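Local coordinates for ribosomal RNA small subunit methyltransferase D (Haemophilus influenzae, PDB 2IFT), which probably methylates the N2 amino group of guanine 966 in 16S rRNA of the assembled 30S particle, using S-adenosyl-L-methionine as methyl donor, at residues Ile15-Trp20 with Gly68-Ser73. Residues are numbered along the deposited sequence; the frame is centred on the assembly and turned at random.
Sequences IIAGLW and GFEALS
E70 and S73, one helical turn apart, both extend their side chains with the first torsion anti to the backbone N (chi1 -160° and 177°), and from there each takes hold of the backbone of the loop I15-W20. The pair illustrates how a loop without regular structure can be fixed on a helix through its own peptide groups. In E70 the chain then bends at chi2 (61°), presenting the carboxylate to two successive amides: I16 N donates to the syn lone pair of E70 OE1 over 3.3 Å, while A17 N reaches E70 OE2 at 2.8 Å, also from the syn side but somewhat out of the carboxylate plane. Two N-H groups on one carboxylate, one per oxygen, should restrain its rotation.

The hydroxyl of S73 plays a double part. It donates to A17 O, though the modelled separation of S73 OG and A17 O is too short to be taken at face value, and accepts from W20 N at 3.1 Å from S73 OG. Between these two grips the chain passes G18, which has no side chain and brings its CA to 3.1 Å from S73 OG. L19 N completes the set, donating to S73 O at 3.0 Å.

Van der Waals contacts flank the hydrogen bonds: the I15 CG2 methyl lies beside the oxygens S73 OG and E70 OE2, and the six-membered ring of W20 receives S73 CA over one face in a CH-pi contact, while W20 CZ3 meets L72 CB at 3.5 Å. The contact thus joins the connection between strands 12-14 and 24-26, a small sheet of their own, to the C-terminal end of helix 66-73, which links strands 56-59 and 78-82 of the Rossmann-like class I methyltransferase sheet and whose residues F69 and L72 also pack on helix 86-98 and on F81 of strand 78-82.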
ATOM      1  N   ILE A  15     -14.578  -0.299   6.609  1.00 42.60           N
ATOM      2  CA  ILE A  15     -13.395  -0.759   7.321  1.00 40.71           C
ATOM      3  C   ILE A  15     -13.730  -2.038   8.077  1.00 41.22           C
ATOM      4  O   ILE A  15     -14.671  -2.069   8.866  1.00 41.05           O
ATOM      5  CB  ILE A  15     -12.924   0.324   8.301  1.00 40.35           C
ATOM      6  CG1 ILE A  15     -12.550   1.580   7.517  1.00 39.84           C
ATOM      7  CG2 ILE A  15     -11.757  -0.182   9.136  1.00 39.97           C
ATOM      8  CD1 ILE A  15     -12.301   2.789   8.380  1.00 42.31           C
ATOM      9  N   ILE A  16     -12.952  -3.087   7.834  1.00 40.99           N
ATOM     10  CA  ILE A  16     -13.179  -4.387   8.462  1.00 40.80           C
ATOM     11  C   ILE A  16     -12.591  -4.580   9.866  1.00 39.32           C
ATOM     12  O   ILE A  16     -13.172  -5.282  10.692  1.00 38.29           O
ATOM     13  CB  ILE A  16     -12.667  -5.529   7.528  1.00 42.73           C
ATOM     14  CG1 ILE A  16     -13.858  -6.274   6.915  1.00 45.26           C
ATOM     15  CG2 ILE A  16     -11.788  -6.507   8.301  1.00 42.62           C
ATOM     16  CD1 ILE A  16     -14.810  -5.400   6.120  1.00 47.76           C
ATOM     17  N   ALA A  17     -11.448  -3.969  10.145  1.00 37.72           N
ATOM     18  CA  ALA A  17     -10.841  -4.141  11.456  1.00 35.96           C
ATOM     19  C   ALA A  17     -10.256  -2.862  12.025  1.00 35.85           C
ATOM     20  O   ALA A  17     -10.212  -1.831  11.357  1.00 33.55           O
ATOM     21  CB  ALA A  17      -9.774  -5.212  11.387  1.00 36.44           C
ATOM     22  N   GLY A  18      -9.805  -2.942  13.273  1.00 37.17           N
ATOM     23  CA  GLY A  18      -9.232  -1.785  13.930  1.00 36.59           C
ATOM     24  C   GLY A  18     -10.290  -0.942  14.615  1.00 37.23           C
ATOM     25  O   GLY A  18     -11.445  -1.354  14.743  1.00 36.94           O
ATOM     26  N   LEU A  19      -9.887   0.252  15.035  1.00 37.29           N
ATOM     27  CA  LEU A  19     -10.757   1.187  15.728  1.00 38.41           C
ATOM     28  C   LEU A  19     -11.967   1.626  14.935  1.00 39.34           C
ATOM     29  O   LEU A  19     -13.028   1.879  15.509  1.00 38.98           O
ATOM     30  CB  LEU A  19      -9.980   2.441  16.112  1.00 39.12           C
ATOM     31  CG  LEU A  19      -8.593   2.261  16.715  1.00 40.00           C
ATOM     32  CD1 LEU A  19      -8.149   3.598  17.298  1.00 38.76           C
ATOM     33  CD2 LEU A  19      -8.619   1.176  17.791  1.00 41.69           C
ATOM     34  N   TRP A  20     -11.807   1.734  13.621  1.00 39.70           N
ATOM     35  CA  TRP A  20     -12.900   2.188  12.778  1.00 39.44           C
ATOM     36  C   TRP A  20     -13.630   1.074  12.059  1.00 38.35           C
ATOM     37  O   TRP A  20     -14.351   1.322  11.092  1.00 38.22           O
ATOM     38  CB  TRP A  20     -12.384   3.202  11.757  1.00 42.30           C
ATOM     39  CG  TRP A  20     -11.505   4.251  12.357  1.00 44.70           C
ATOM     40  CD1 TRP A  20     -11.615   4.803  13.603  1.00 45.84           C
ATOM     41  CD2 TRP A  20     -10.395   4.898  11.730  1.00 45.81           C
ATOM     42  NE1 TRP A  20     -10.642   5.755  13.790  1.00 47.07           N
ATOM     43  CE2 TRP A  20      -9.879   5.836  12.652  1.00 46.86           C
ATOM     44  CE3 TRP A  20      -9.786   4.781  10.475  1.00 46.56           C
ATOM     45  CZ2 TRP A  20      -8.782   6.652  12.362  1.00 47.54           C
ATOM     46  CZ3 TRP A  20      -8.694   5.593  10.184  1.00 47.88           C
ATOM     47  CH2 TRP A  20      -8.206   6.517  11.127  1.00 48.08           C
ATOM     48  N   GLY A  68      -5.024   1.631   2.728  1.00 17.82           N
ATOM     49  CA  GLY A  68      -4.428   2.606   3.626  1.00 17.28           C
ATOM     50  C   GLY A  68      -5.275   2.933   4.842  1.00 16.92           C
ATOM     51  O   GLY A  68      -4.766   3.022   5.963  1.00 13.86           O
ATOM     52  N   PHE A  69      -6.571   3.131   4.630  1.00 17.04           N
ATOM     53  CA  PHE A  69      -7.458   3.431   5.747  1.00 20.09           C
ATOM     54  C   PHE A  69      -7.444   2.236   6.692  1.00 21.99           C
ATOM     55  O   PHE A  69      -7.408   2.400   7.912  1.00 23.03           O
ATOM     56  CB  PHE A  69      -8.880   3.698   5.252  1.00 18.89           C
ATOM     57  CG  PHE A  69      -9.037   5.019   4.550  1.00 17.98           C
ATOM     58  CD1 PHE A  69      -9.638   5.093   3.304  1.00 17.87           C
ATOM     59  CD2 PHE A  69      -8.593   6.190   5.144  1.00 19.63           C
ATOM     60  CE1 PHE A  69      -9.790   6.315   2.659  1.00 18.25           C
ATOM     61  CE2 PHE A  69      -8.741   7.415   4.505  1.00 19.45           C
ATOM     62  CZ  PHE A  69      -9.341   7.476   3.261  1.00 17.59           C
ATOM     63  N   GLU A  70      -7.452   1.032   6.125  1.00 22.04           N
ATOM     64  CA  GLU A  70      -7.429  -0.170   6.942  1.00 23.83           C
ATOM     65  C   GLU A  70      -6.204  -0.110   7.843  1.00 25.04           C
ATOM     66  O   GLU A  70      -6.300  -0.323   9.050  1.00 26.59           O
ATOM     67  CB  GLU A  70      -7.362  -1.409   6.058  1.00 25.35           C
ATOM     68  CG  GLU A  70      -7.811  -2.682   6.737  1.00 29.33           C
ATOM     69  CD  GLU A  70      -9.260  -2.615   7.182  1.00 34.79           C
ATOM     70  OE1 GLU A  70     -10.144  -2.331   6.335  1.00 32.96           O
ATOM     71  OE2 GLU A  70      -9.515  -2.849   8.385  1.00 37.16           O
ATOM     72  N   ALA A  71      -5.049   0.192   7.254  1.00 24.16           N
ATOM     73  CA  ALA A  71      -3.811   0.290   8.017  1.00 22.70           C
ATOM     74  C   ALA A  71      -3.946   1.347   9.109  1.00 22.78           C
ATOM     75  O   ALA A  71      -3.465   1.165  10.232  1.00 21.13           O
ATOM     76  CB  ALA A  71      -2.658   0.638   7.094  1.00 22.90           C
ATOM     77  N   LEU A  72      -4.588   2.460   8.772  1.00 22.27           N
ATOM     78  CA  LEU A  72      -4.795   3.519   9.747  1.00 23.13           C
ATOM     79  C   LEU A  72      -5.669   3.006  10.883  1.00 23.67           C
ATOM     80  O   LEU A  72      -5.335   3.165  12.054  1.00 23.57           O
ATOM     81  CB  LEU A  72      -5.457   4.726   9.093  1.00 23.72           C
ATOM     82  CG  LEU A  72      -4.524   5.609   8.266  1.00 24.40           C
ATOM     83  CD1 LEU A  72      -5.339   6.638   7.498  1.00 24.27           C
ATOM     84  CD2 LEU A  72      -3.510   6.278   9.194  1.00 24.97           C
ATOM     85  N   SER A  73      -6.781   2.376  10.534  1.00 24.65           N
ATOM     86  CA  SER A  73      -7.682   1.842  11.544  1.00 27.19           C
ATOM     87  C   SER A  73      -6.919   0.960  12.525  1.00 28.89           C
ATOM     88  O   SER A  73      -7.225   0.936  13.713  1.00 28.28           O
ATOM     89  CB  SER A  73      -8.792   1.026  10.888  1.00 26.83           C
ATOM     90  OG  SER A  73      -9.632   0.442  11.869  1.00 29.50           O
TER